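Local coordinates for protein enoyl-CoA hydratase/isomerase (Mycobacterium abscessus, PDB 3QXZ) that probably hydrates or isomerises the double bond of enoyl-CoA thioesters, as a member of the crotonase-like enoyl-CoA hydratase/isomerase family, at residues Ile102-Asn106 / Val189-Ala193; Arg214-Asp218 / Val229-Glu233; Ser243-Gly249 / Arg260-Gln264. All blocks are in the same frame, centred on the assembly; numbering follows the deposited sequence.

Contact 1: residues Ile102-Asn106 / Val189-Ala193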
ATOM      1  N   ILE A 102      15.367  -5.575  11.806  1.00  7.95           N
ATOM      2  CA  ILE A 102      14.120  -5.636  12.544  1.00  8.74           C
ATOM      3  C   ILE A 102      14.150  -4.594  13.658  1.00  8.83           C
ATOM      4  O   ILE A 102      15.108  -4.550  14.439  1.00 10.17           O
ATOM      5  CB  ILE A 102      13.939  -7.029  13.191  1.00  9.48           C
ATOM      6  CG1 ILE A 102      13.945  -8.142  12.131  1.00  9.82           C
ATOM      7  CG2 ILE A 102      12.643  -7.073  14.046  1.00 10.54           C
ATOM      8  CD1 ILE A 102      14.047  -9.577  12.727  1.00 10.35           C
ATOM      9  N   ALA A 103      13.132  -3.737  13.715  1.00  9.00           N
ATOM     10  CA  ALA A 103      12.991  -2.766  14.802  1.00  8.87           C
ATOM     11  C   ALA A 103      12.095  -3.351  15.874  1.00  8.82           C
ATOM     12  O   ALA A 103      10.883  -3.608  15.644  1.00  9.47           O
ATOM     13  CB  ALA A 103      12.458  -1.437  14.274  1.00  8.92           C
ATOM     14  N   ALA A 104      12.710  -3.618  17.023  1.00  9.41           N
ATOM     15  CA  ALA A 104      12.001  -4.076  18.214  1.00  9.89           C
ATOM     16  C   ALA A 104      11.619  -2.824  18.994  1.00  9.81           C
ATOM     17  O   ALA A 104      12.386  -2.317  19.827  1.00 10.46           O
ATOM     18  CB  ALA A 104      12.905  -5.018  19.041  1.00 11.58           C
ATOM     19  N   VAL A 105      10.454  -2.283  18.630  1.00  9.92           N
ATOM     20  CA  VAL A 105       9.983  -1.001  19.156  1.00 10.30           C
ATOM     21  C   VAL A 105       9.298  -1.277  20.495  1.00 10.95           C
ATOM     22  O   VAL A 105       8.091  -1.505  20.586  1.00 10.16           O
ATOM     23  CB  VAL A 105       9.081  -0.265  18.142  1.00  9.24           C
ATOM     24  CG1 VAL A 105       8.712   1.094  18.660  1.00  9.85           C
ATOM     25  CG2 VAL A 105       9.807  -0.117  16.786  1.00 10.10           C
ATOM     26  N   ASN A 106      10.133  -1.310  21.530  1.00 10.97           N
ATOM     27  CA  ASN A 106       9.748  -1.780  22.863  1.00 11.76           C
ATOM     28  C   ASN A 106       8.956  -0.779  23.688  1.00 12.76           C
ATOM     29  O   ASN A 106       8.556  -1.079  24.809  1.00 13.01           O
ATOM     30  CB  ASN A 106      11.005  -2.177  23.641  1.00 12.28           C
ATOM     31  CG  ASN A 106      11.994  -1.053  23.708  1.00 12.98           C
ATOM     32  OD1 ASN A 106      12.579  -0.680  22.693  1.00 12.82           O
ATOM     33  ND2 ASN A 106      12.155  -0.439  24.906  1.00 13.34           N
ATOM     34  N   VAL A 189       8.407  -7.766  23.371  1.00 13.53           N
ATOM     35  CA  VAL A 189       8.777  -7.276  22.023  1.00 12.05           C
ATOM     36  C   VAL A 189      10.189  -7.687  21.584  1.00 12.12           C
ATOM     37  O   VAL A 189      10.361  -8.250  20.484  1.00 12.26           O
ATOM     38  CB  VAL A 189       8.624  -5.740  21.950  1.00 11.23           C
ATOM     39  CG1 VAL A 189       9.235  -5.188  20.656  1.00 11.12           C
ATOM     40  CG2 VAL A 189       7.138  -5.339  22.025  1.00 12.62           C
ATOM     41  N   LEU A 190      11.193  -7.429  22.420  1.00 13.14           N
ATOM     42  CA  LEU A 190      12.559  -7.744  22.042  1.00 13.10           C
ATOM     43  C   LEU A 190      12.758  -9.242  21.844  1.00 13.33           C
ATOM     44  O   LEU A 190      13.388  -9.666  20.879  1.00 13.04           O
ATOM     45  CB  LEU A 190      13.565  -7.172  23.053  1.00 13.43           C
ATOM     46  CG  LEU A 190      15.052  -7.420  22.744  1.00 14.54           C
ATOM     47  CD1 LEU A 190      15.484  -6.953  21.331  1.00 14.35           C
ATOM     48  CD2 LEU A 190      15.922  -6.771  23.844  1.00 14.62           C
ATOM     49  N   GLY A 191      12.212 -10.058  22.750  1.00 13.94           N
ATOM     50  CA  GLY A 191      12.313 -11.507  22.624  1.00 14.01           C
ATOM     51  C   GLY A 191      11.704 -12.019  21.329  1.00 13.25           C
ATOM     52  O   GLY A 191      12.252 -12.922  20.698  1.00 13.76           O
ATOM     53  N   ALA A 192      10.564 -11.452  20.923  1.00 12.77           N
ATOM     54  CA  ALA A 192       9.951 -11.865  19.660  1.00 12.77           C
ATOM     55  C   ALA A 192      10.834 -11.477  18.471  1.00 11.66           C
ATOM     56  O   ALA A 192      11.003 -12.255  17.533  1.00 11.80           O
ATOM     57  CB  ALA A 192       8.554 -11.262  19.502  1.00 12.83           C
ATOM     58  N   ALA A 193      11.406 -10.279  18.515  1.00 11.80           N
ATOM     59  CA  ALA A 193      12.302  -9.833  17.453  1.00 11.58           C
ATOM     60  C   ALA A 193      13.540 -10.745  17.351  1.00 11.65           C
ATOM     61  O   ALA A 193      13.971 -11.117  16.250  1.00 11.19           O
ATOM     62  CB  ALA A 193      12.702  -8.380  17.672  1.00 12.18           C
TER

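Contact 2: residues Arg214-Asp218 / Val229-Glu233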
ATOM      1  N   ARG A 214      17.478  -6.483  -1.269  1.00  6.74           N
ATOM      2  CA  ARG A 214      17.920  -5.433  -2.180  1.00  7.10           C
ATOM      3  C   ARG A 214      17.033  -5.272  -3.388  1.00  7.15           C
ATOM      4  O   ARG A 214      16.862  -4.140  -3.850  1.00  6.94           O
ATOM      5  CB  ARG A 214      19.384  -5.638  -2.568  1.00  7.64           C
ATOM      6  CG  ARG A 214      20.299  -5.378  -1.364  1.00  9.22           C
ATOM      7  CD  ARG A 214      20.841  -3.949  -1.274  1.00 10.67           C
ATOM      8  NE  ARG A 214      19.943  -2.884  -1.690  1.00  9.10           N
ATOM      9  CZ  ARG A 214      19.021  -2.302  -0.922  1.00  7.50           C
ATOM     10  NH1 ARG A 214      18.298  -1.301  -1.434  1.00  8.72           N
ATOM     11  NH2 ARG A 214      18.773  -2.735   0.329  1.00  8.84           N
ATOM     12  N   LEU A 215      16.436  -6.347  -3.906  1.00  6.53           N
ATOM     13  CA  LEU A 215      15.512  -6.171  -5.034  1.00  6.56           C
ATOM     14  C   LEU A 215      14.219  -5.495  -4.558  1.00  6.04           C
ATOM     15  O   LEU A 215      13.727  -4.552  -5.198  1.00  6.73           O
ATOM     16  CB  LEU A 215      15.235  -7.501  -5.749  1.00  6.64           C
ATOM     17  CG  LEU A 215      14.251  -7.407  -6.924  1.00  6.26           C
ATOM     18  CD1 LEU A 215      14.623  -6.309  -7.937  1.00  7.77           C
ATOM     19  CD2 LEU A 215      14.203  -8.751  -7.611  1.00  7.41           C
ATOM     20  N   LEU A 216      13.677  -5.958  -3.436  1.00  6.44           N
ATOM     21  CA  LEU A 216      12.475  -5.334  -2.896  1.00  6.11           C
ATOM     22  C   LEU A 216      12.660  -3.811  -2.774  1.00  6.72           C
ATOM     23  O   LEU A 216      11.836  -3.026  -3.271  1.00  7.33           O
ATOM     24  CB  LEU A 216      12.110  -5.961  -1.544  1.00  6.91           C
ATOM     25  CG  LEU A 216      10.910  -5.365  -0.812  1.00  7.81           C
ATOM     26  CD1 LEU A 216       9.618  -5.745  -1.437  1.00 11.50           C
ATOM     27  CD2 LEU A 216      10.949  -5.838   0.652  1.00 11.18           C
ATOM     28  N   TRP A 217      13.750  -3.411  -2.131  1.00  6.30           N
ATOM     29  CA  TRP A 217      13.947  -2.001  -1.852  1.00  6.92           C
ATOM     30  C   TRP A 217      14.501  -1.222  -3.040  1.00  6.51           C
ATOM     31  O   TRP A 217      14.058  -0.084  -3.256  1.00  7.74           O
ATOM     32  CB  TRP A 217      14.805  -1.815  -0.607  1.00  7.15           C
ATOM     33  CG  TRP A 217      14.082  -2.102   0.664  1.00  6.28           C
ATOM     34  CD1 TRP A 217      14.307  -3.129   1.548  1.00  7.48           C
ATOM     35  CD2 TRP A 217      13.007  -1.331   1.202  1.00  7.65           C
ATOM     36  NE1 TRP A 217      13.422  -3.044   2.609  1.00  8.47           N
ATOM     37  CE2 TRP A 217      12.623  -1.941   2.422  1.00  8.27           C
ATOM     38  CE3 TRP A 217      12.330  -0.167   0.775  1.00  8.39           C
ATOM     39  CZ2 TRP A 217      11.610  -1.424   3.225  1.00  9.34           C
ATOM     40  CZ3 TRP A 217      11.319   0.345   1.581  1.00 10.19           C
ATOM     41  CH2 TRP A 217      10.951  -0.298   2.784  1.00  9.83           C
ATOM     42  N   ASP A 218      15.450  -1.774  -3.810  1.00  6.32           N
ATOM     43  CA  ASP A 218      15.925  -1.037  -5.002  1.00  6.81           C
ATOM     44  C   ASP A 218      14.775  -0.720  -5.925  1.00  6.65           C
ATOM     45  O   ASP A 218      14.720   0.372  -6.496  1.00  7.27           O
ATOM     46  CB  ASP A 218      16.964  -1.808  -5.822  1.00  7.29           C
ATOM     47  CG  ASP A 218      18.348  -1.872  -5.167  1.00  8.70           C
ATOM     48  OD1 ASP A 218      18.643  -1.141  -4.188  1.00  9.30           O
ATOM     49  OD2 ASP A 218      19.146  -2.666  -5.669  1.00  8.17           O
ATOM     50  N   VAL A 229      11.921  -5.544 -12.788  1.00  6.90           N
ATOM     51  CA  VAL A 229      11.943  -6.409 -11.615  1.00  6.77           C
ATOM     52  C   VAL A 229      11.957  -7.886 -12.048  1.00  6.71           C
ATOM     53  O   VAL A 229      12.710  -8.697 -11.475  1.00  6.86           O
ATOM     54  CB  VAL A 229      10.748  -6.141 -10.669  1.00  6.18           C
ATOM     55  CG1 VAL A 229      10.799  -7.109  -9.470  1.00  7.14           C
ATOM     56  CG2 VAL A 229      10.793  -4.706 -10.140  1.00  7.21           C
ATOM     57  N   ALA A 230      11.152  -8.245 -13.049  1.00  6.96           N
ATOM     58  CA  ALA A 230      11.099  -9.646 -13.501  1.00  7.01           C
ATOM     59  C   ALA A 230      12.472 -10.088 -14.014  1.00  7.34           C
ATOM     60  O   ALA A 230      12.933 -11.205 -13.722  1.00  7.29           O
ATOM     61  CB  ALA A 230      10.051  -9.819 -14.578  1.00  7.69           C
ATOM     62  N   ALA A 231      13.136  -9.207 -14.766  1.00  6.71           N
ATOM     63  CA  ALA A 231      14.485  -9.524 -15.265  1.00  7.53           C
ATOM     64  C   ALA A 231      15.476  -9.676 -14.109  1.00  7.03           C
ATOM     65  O   ALA A 231      16.319 -10.573 -14.145  1.00  7.50           O
ATOM     66  CB  ALA A 231      14.960  -8.475 -16.257  1.00  8.60           C
ATOM     67  N   ARG A 232      15.395  -8.831 -13.082  1.00  6.93           N
ATOM     68  CA  ARG A 232      16.328  -8.988 -11.966  1.00  7.25           C
ATOM     69  C   ARG A 232      16.066 -10.233 -11.154  1.00  7.19           C
ATOM     70  O   ARG A 232      17.009 -10.831 -10.660  1.00  7.34           O
ATOM     71  CB  ARG A 232      16.449  -7.742 -11.066  1.00  8.67           C
ATOM     72  CG  ARG A 232      17.740  -7.905 -10.270  1.00 12.24           C
ATOM     73  CD  ARG A 232      17.928  -7.352  -8.896  1.00 18.86           C
ATOM     74  NE  ARG A 232      18.048  -5.928  -8.992  1.00 14.68           N
ATOM     75  CZ  ARG A 232      18.385  -5.074  -7.999  1.00 12.24           C
ATOM     76  NH1 ARG A 232      18.355  -3.802  -8.287  1.00 11.66           N
ATOM     77  NH2 ARG A 232      18.709  -5.441  -6.757  1.00 12.66           N
ATOM     78  N   GLU A 233      14.809 -10.649 -11.012  1.00  6.55           N
ATOM     79  CA  GLU A 233      14.539 -11.921 -10.349  1.00  6.68           C
ATOM     80  C   GLU A 233      15.213 -13.039 -11.122  1.00  6.64           C
ATOM     81  O   GLU A 233      15.832 -13.939 -10.518  1.00  6.90           O
ATOM     82  CB  GLU A 233      13.039 -12.199 -10.305  1.00  6.74           C
ATOM     83  CG  GLU A 233      12.280 -11.383  -9.270  1.00  7.04           C
ATOM     84  CD  GLU A 233      10.797 -11.680  -9.250  1.00  6.62           C
ATOM     85  OE1 GLU A 233      10.278 -12.304 -10.212  1.00  7.09           O
ATOM     86  OE2 GLU A 233      10.134 -11.257  -8.273  1.00  6.85           O
TER

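Contact 3: residues Ser243-Gly249 / Arg260-Gln264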
ATOM      1  N   SER A 243      25.067 -21.326  -6.989  1.00 12.46           N
ATOM      2  CA  SER A 243      25.739 -21.523  -5.695  1.00 11.91           C
ATOM      3  C   SER A 243      25.198 -22.745  -4.998  1.00 10.76           C
ATOM      4  O   SER A 243      24.018 -23.072  -5.085  1.00 10.28           O
ATOM      5  CB  SER A 243      25.560 -20.299  -4.780  1.00 12.43           C
ATOM      6  OG  SER A 243      25.687 -20.668  -3.391  1.00 15.19           O
ATOM      7  N   GLN A 244      26.092 -23.439  -4.294  1.00 10.51           N
ATOM      8  CA  GLN A 244      25.710 -24.648  -3.571  1.00 10.30           C
ATOM      9  C   GLN A 244      24.623 -24.488  -2.513  1.00  9.99           C
ATOM     10  O   GLN A 244      23.940 -25.463  -2.182  1.00 10.18           O
ATOM     11  CB  GLN A 244      26.948 -25.331  -2.969  1.00 10.41           C
ATOM     12  CG  GLN A 244      27.888 -26.000  -4.025  1.00 11.46           C
ATOM     13  CD  GLN A 244      27.351 -27.313  -4.562  1.00 13.23           C
ATOM     14  OE1 GLN A 244      26.589 -28.013  -3.892  1.00 14.29           O
ATOM     15  NE2 GLN A 244      27.749 -27.668  -5.776  1.00 13.94           N
ATOM     16  N   ASP A 245      24.414 -23.262  -2.016  1.00 10.00           N
ATOM     17  CA  ASP A 245      23.335 -23.068  -1.031  1.00  9.49           C
ATOM     18  C   ASP A 245      21.951 -23.441  -1.610  1.00  9.03           C
ATOM     19  O   ASP A 245      21.075 -23.885  -0.872  1.00  9.60           O
ATOM     20  CB  ASP A 245      23.316 -21.653  -0.450  1.00 10.39           C
ATOM     21  CG  ASP A 245      24.390 -21.441   0.602  1.00 10.58           C
ATOM     22  OD1 ASP A 245      25.103 -22.417   0.963  1.00 11.36           O
ATOM     23  OD2 ASP A 245      24.514 -20.317   1.125  1.00 10.61           O
ATOM     24  N   ALA A 246      21.778 -23.316  -2.927  1.00  9.35           N
ATOM     25  CA  ALA A 246      20.511 -23.680  -3.560  1.00 10.45           C
ATOM     26  C   ALA A 246      20.249 -25.182  -3.529  1.00 10.80           C
ATOM     27  O   ALA A 246      19.092 -25.619  -3.597  1.00 11.72           O
ATOM     28  CB  ALA A 246      20.420 -23.132  -4.994  1.00  9.44           C
ATOM     29  N   ALA A 247      21.325 -25.962  -3.428  1.00 11.61           N
ATOM     30  CA  ALA A 247      21.169 -27.413  -3.271  1.00 12.56           C
ATOM     31  C   ALA A 247      21.096 -27.796  -1.801  1.00 12.08           C
ATOM     32  O   ALA A 247      20.382 -28.746  -1.440  1.00 11.79           O
ATOM     33  CB  ALA A 247      22.300 -28.136  -3.957  1.00 14.25           C
ATOM     34  N   GLU A 248      21.817 -27.064  -0.961  1.00 11.51           N
ATOM     35  CA  GLU A 248      21.851 -27.341   0.475  1.00 12.09           C
ATOM     36  C   GLU A 248      20.503 -27.132   1.186  1.00 11.68           C
ATOM     37  O   GLU A 248      20.136 -27.876   2.093  1.00 12.24           O
ATOM     38  CB  GLU A 248      22.946 -26.506   1.152  1.00 13.36           C
ATOM     39  CG  GLU A 248      23.013 -26.608   2.695  1.00 13.65           C
ATOM     40  CD  GLU A 248      23.302 -28.018   3.259  1.00 14.50           C
ATOM     41  OE1 GLU A 248      23.465 -29.016   2.519  1.00 18.00           O
ATOM     42  OE2 GLU A 248      23.320 -28.106   4.493  1.00 16.20           O
ATOM     43  N   GLY A 249      19.759 -26.102   0.801  1.00 10.93           N
ATOM     44  CA  GLY A 249      18.459 -25.870   1.420  1.00 10.51           C
ATOM     45  C   GLY A 249      17.533 -27.079   1.332  1.00 10.79           C
ATOM     46  O   GLY A 249      17.048 -27.575   2.364  1.00 10.97           O
ATOM     47  N   ARG A 260      23.557 -25.990   6.260  1.00 13.95           N
ATOM     48  CA  ARG A 260      24.926 -25.516   6.450  1.00 14.38           C
ATOM     49  C   ARG A 260      25.229 -24.521   5.350  1.00 14.08           C
ATOM     50  O   ARG A 260      25.795 -24.869   4.325  1.00 15.62           O
ATOM     51  CB  ARG A 260      25.907 -26.705   6.412  1.00 16.56           C
ATOM     52  CG  ARG A 260      25.598 -27.758   7.435  1.00 17.52           C
ATOM     53  CD  ARG A 260      26.616 -28.885   7.398  1.00 22.90           C
ATOM     54  NE  ARG A 260      26.317 -29.871   8.428  1.00 24.20           N
ATOM     55  CZ  ARG A 260      27.224 -30.677   8.986  1.00 25.09           C
ATOM     56  NH1 ARG A 260      28.505 -30.624   8.619  1.00 26.46           N
ATOM     57  NH2 ARG A 260      26.844 -31.534   9.922  1.00 25.67           N
ATOM     58  N   TRP A 261      24.816 -23.274   5.555  1.00 13.03           N
ATOM     59  CA  TRP A 261      24.977 -22.280   4.500  1.00 12.12           C
ATOM     60  C   TRP A 261      26.438 -21.873   4.300  1.00 13.18           C
ATOM     61  O   TRP A 261      27.174 -21.675   5.282  1.00 14.93           O
ATOM     62  CB  TRP A 261      24.150 -21.032   4.806  1.00 11.48           C
ATOM     63  CG  TRP A 261      22.697 -21.217   5.071  1.00  9.71           C
ATOM     64  CD1 TRP A 261      22.045 -20.821   6.198  1.00 10.31           C
ATOM     65  CD2 TRP A 261      21.697 -21.774   4.198  1.00  8.68           C
ATOM     66  NE1 TRP A 261      20.700 -21.095   6.095  1.00 10.39           N
ATOM     67  CE2 TRP A 261      20.450 -21.670   4.874  1.00  8.79           C
ATOM     68  CE3 TRP A 261      21.730 -22.359   2.920  1.00  9.62           C
ATOM     69  CZ2 TRP A 261      19.252 -22.119   4.306  1.00  8.77           C
ATOM     70  CZ3 TRP A 261      20.536 -22.822   2.356  1.00  9.96           C
ATOM     71  CH2 TRP A 261      19.317 -22.695   3.054  1.00  9.59           C
ATOM     72  N   ALA A 262      26.828 -21.726   3.038  1.00 13.68           N
ATOM     73  CA  ALA A 262      28.182 -21.260   2.701  1.00 16.76           C
ATOM     74  C   ALA A 262      28.204 -19.795   2.293  1.00 18.00           C
ATOM     75  O   ALA A 262      29.244 -19.137   2.405  1.00 19.17           O
ATOM     76  CB  ALA A 262      28.766 -22.102   1.585  1.00 16.91           C
ATOM     77  N   GLY A 263      27.072 -19.278   1.801  1.00 18.13           N
ATOM     78  CA  GLY A 263      27.032 -17.941   1.195  1.00 20.04           C
ATOM     79  C   GLY A 263      27.855 -17.907  -0.080  1.00 21.95           C
ATOM     80  O   GLY A 263      28.316 -18.954  -0.563  1.00 22.17           O
ATOM     81  N   GLN A 264      28.058 -16.711  -0.629  1.00 23.82           N
ATOM     82  CA  GLN A 264      28.954 -16.564  -1.780  1.00 26.07           C
ATOM     83  C   GLN A 264      29.685 -15.227  -1.808  1.00 27.13           C
ATOM     84  O   GLN A 264      29.263 -14.279  -1.153  1.00 28.45           O
ATOM     85  CB  GLN A 264      28.219 -16.819  -3.101  1.00 26.33           C
ATOM     86  CG  GLN A 264      26.937 -16.023  -3.314  1.00 25.76           C
ATOM     87  CD  GLN A 264      26.304 -16.347  -4.652  1.00 24.16           C
ATOM     88  OE1 GLN A 264      25.202 -16.927  -4.721  1.00 20.97           O
ATOM     89  NE2 GLN A 264      27.008 -16.006  -5.729  1.00 22.61           N
TER

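Contact 1: residues Ile102-Asn106 / Val189-Ala193
Val189 opens the helical side of this contact by laying CG1 against the backbone of strand 102-105: the methyl lies 3.7 Å from Ala104 C and equally near Val105 N, so it sits over the peptide link between the two residues. It gets there because CG1 stands opposite the backbone N (chi1 170°). Leu190 follows at the margin, where only CD1 comes close, 4.0 Å from Ala104 CB; the side chain also touches Val56 and Thr58 of the adjoining strand 54-59. One helical turn after Val189, Ala193 makes the tightest fit, with its CB 3.6 Å from Ala104 CB, methyl against methyl. The same Ala193 CB also meets Ile102 CG2 at 3.9 Å, while Ile102 CD1 touches Ala193 O. The helix segment runs nearly antiparallel to the strand (163°); small Ala104 and Ala193 are consistent with the close axis approach of 7.7 Å. This is helix-on-sheet packing in the crotonase fold, helix 186-203 lying on the central strands. With methyl groups supplying every close side-chain pair, the interface is apolar and buried, held by close fit and exclusion of water, while the backbone of Ile102, Ala103 and Ala104 bonds to the flanking strands 54-59 and 122-126.

Contact 2: residues Arg214-Asp218 / Val229-Glu233
Leu215 and Arg232 meet because both project their CG opposite the backbone N (chi1 -162° for Arg232), each reaching across the gap between two antiparallel helices; Arg232 then bends at chi2 and chi3 to bring its guanidinium to Asp218. The two segments belong to the C-terminal helical hairpin 206-222/226-241 of this crotonase-fold protein and run at 164° to each other, with axes 10.9 Å apart, a distance bridged by long side chains. The side chains of Leu215 and Arg232 lie alongside each other, pointing opposite ways: Leu215 CD1 packs on Arg232 CD at 3.6 Å and covers one face of the guanidinium, off centre. Its other methyl, CD2, touches Glu233 CG at 3.7 Å, and Val229 CG1 closes the apolar patch beside CD1. The salt bridge is end-on, with Arg232 NH1 and NH2 both donating to the single oxygen Asp218 OD2, each at 3.0 Å. That oxygen lies in the guanidinium plane, yet the carboxylate is turned 63° from it. Asp218 gives its other oxygen, OD1, to Arg214 and so lies between two arginines, probably easing their mutual repulsion. Glu233 directs its carboxylate out of the hairpin, to His147 and the backbone N of Leu145 of the second subunit, while Arg214 NH2 is held by the carbonyls of Phe95 and Leu97. On the Arg214 side of the network, Arg214 NH1 donates to Asp218 OD1 at 2.8 Å in a second salt bridge, meeting it from above the carboxylate plane.

Contact 3: residues Ser243-Gly249 / Arg260-Gln264
Ser243 CB comes up against the side chain of Gln264, while its OG turns to the start of the helix and accepts from Asp245 N at 3.2 Å, a capping bond just ahead of helix 245-255. Asp245 is the anchor. Its CG lies opposite its own carbonyl carbon (chi1 -78°), which sends the carboxylate to the extended C-terminal segment 260-264, where it binds two successive amides. OD1 receives Ala262 N through its syn lone pair, at 2.8 Å and almost straight (176°); OD2 takes Gly263 N at the same length, from the syn side but tilted out of the carboxylate plane. Two bonds from consecutive peptides should fix the rotation of the carboxylate and, probably, spread its negative charge. The Trp261 ring stands beside this group, its plane 66° from the carboxylate, with CE3 at 3.6 Å from Asp245 CG and Asp245 O at the ring's edge. Glu248, bent at chi2, offers the anti lone pair of OE2 to Arg260 N at 2.8 Å; the same oxygen also forms a salt bridge with Arg257, and OE1 one with Arg251. Gly249 brings its CA within 3.7 Å of Trp261 CH2, where the bare backbone lets the indole come close. The returning tail is thus laced back along the start of helix 245-255, with Trp261 and Asp245 resting on Pro206 at the head of helix 206-222 and Trp261 also packing on Arg137 of the second subunit.

After three earlier strands of the main sheet and helix 33-48, the chain reaches strand 101-105; contact 1 closes a long loop when helix 186-203 returns to it. The next helix, 206-222, pairs with 226-241 in contact 2, closing a short hairpin. Helix 245-255 follows, and contact 3 folds the C-terminal tail back over its beginning. The three loops are in series, neither nesting nor crossing. Contact 1 belongs to the sheet core, on the opposite side of the chain's centre from contact 2, their centres about 27 Å apart. Contacts 2 and 3, about 21 Å apart centre to centre, join the C-terminal helices to each other and to the tail, and both touch the second subunit.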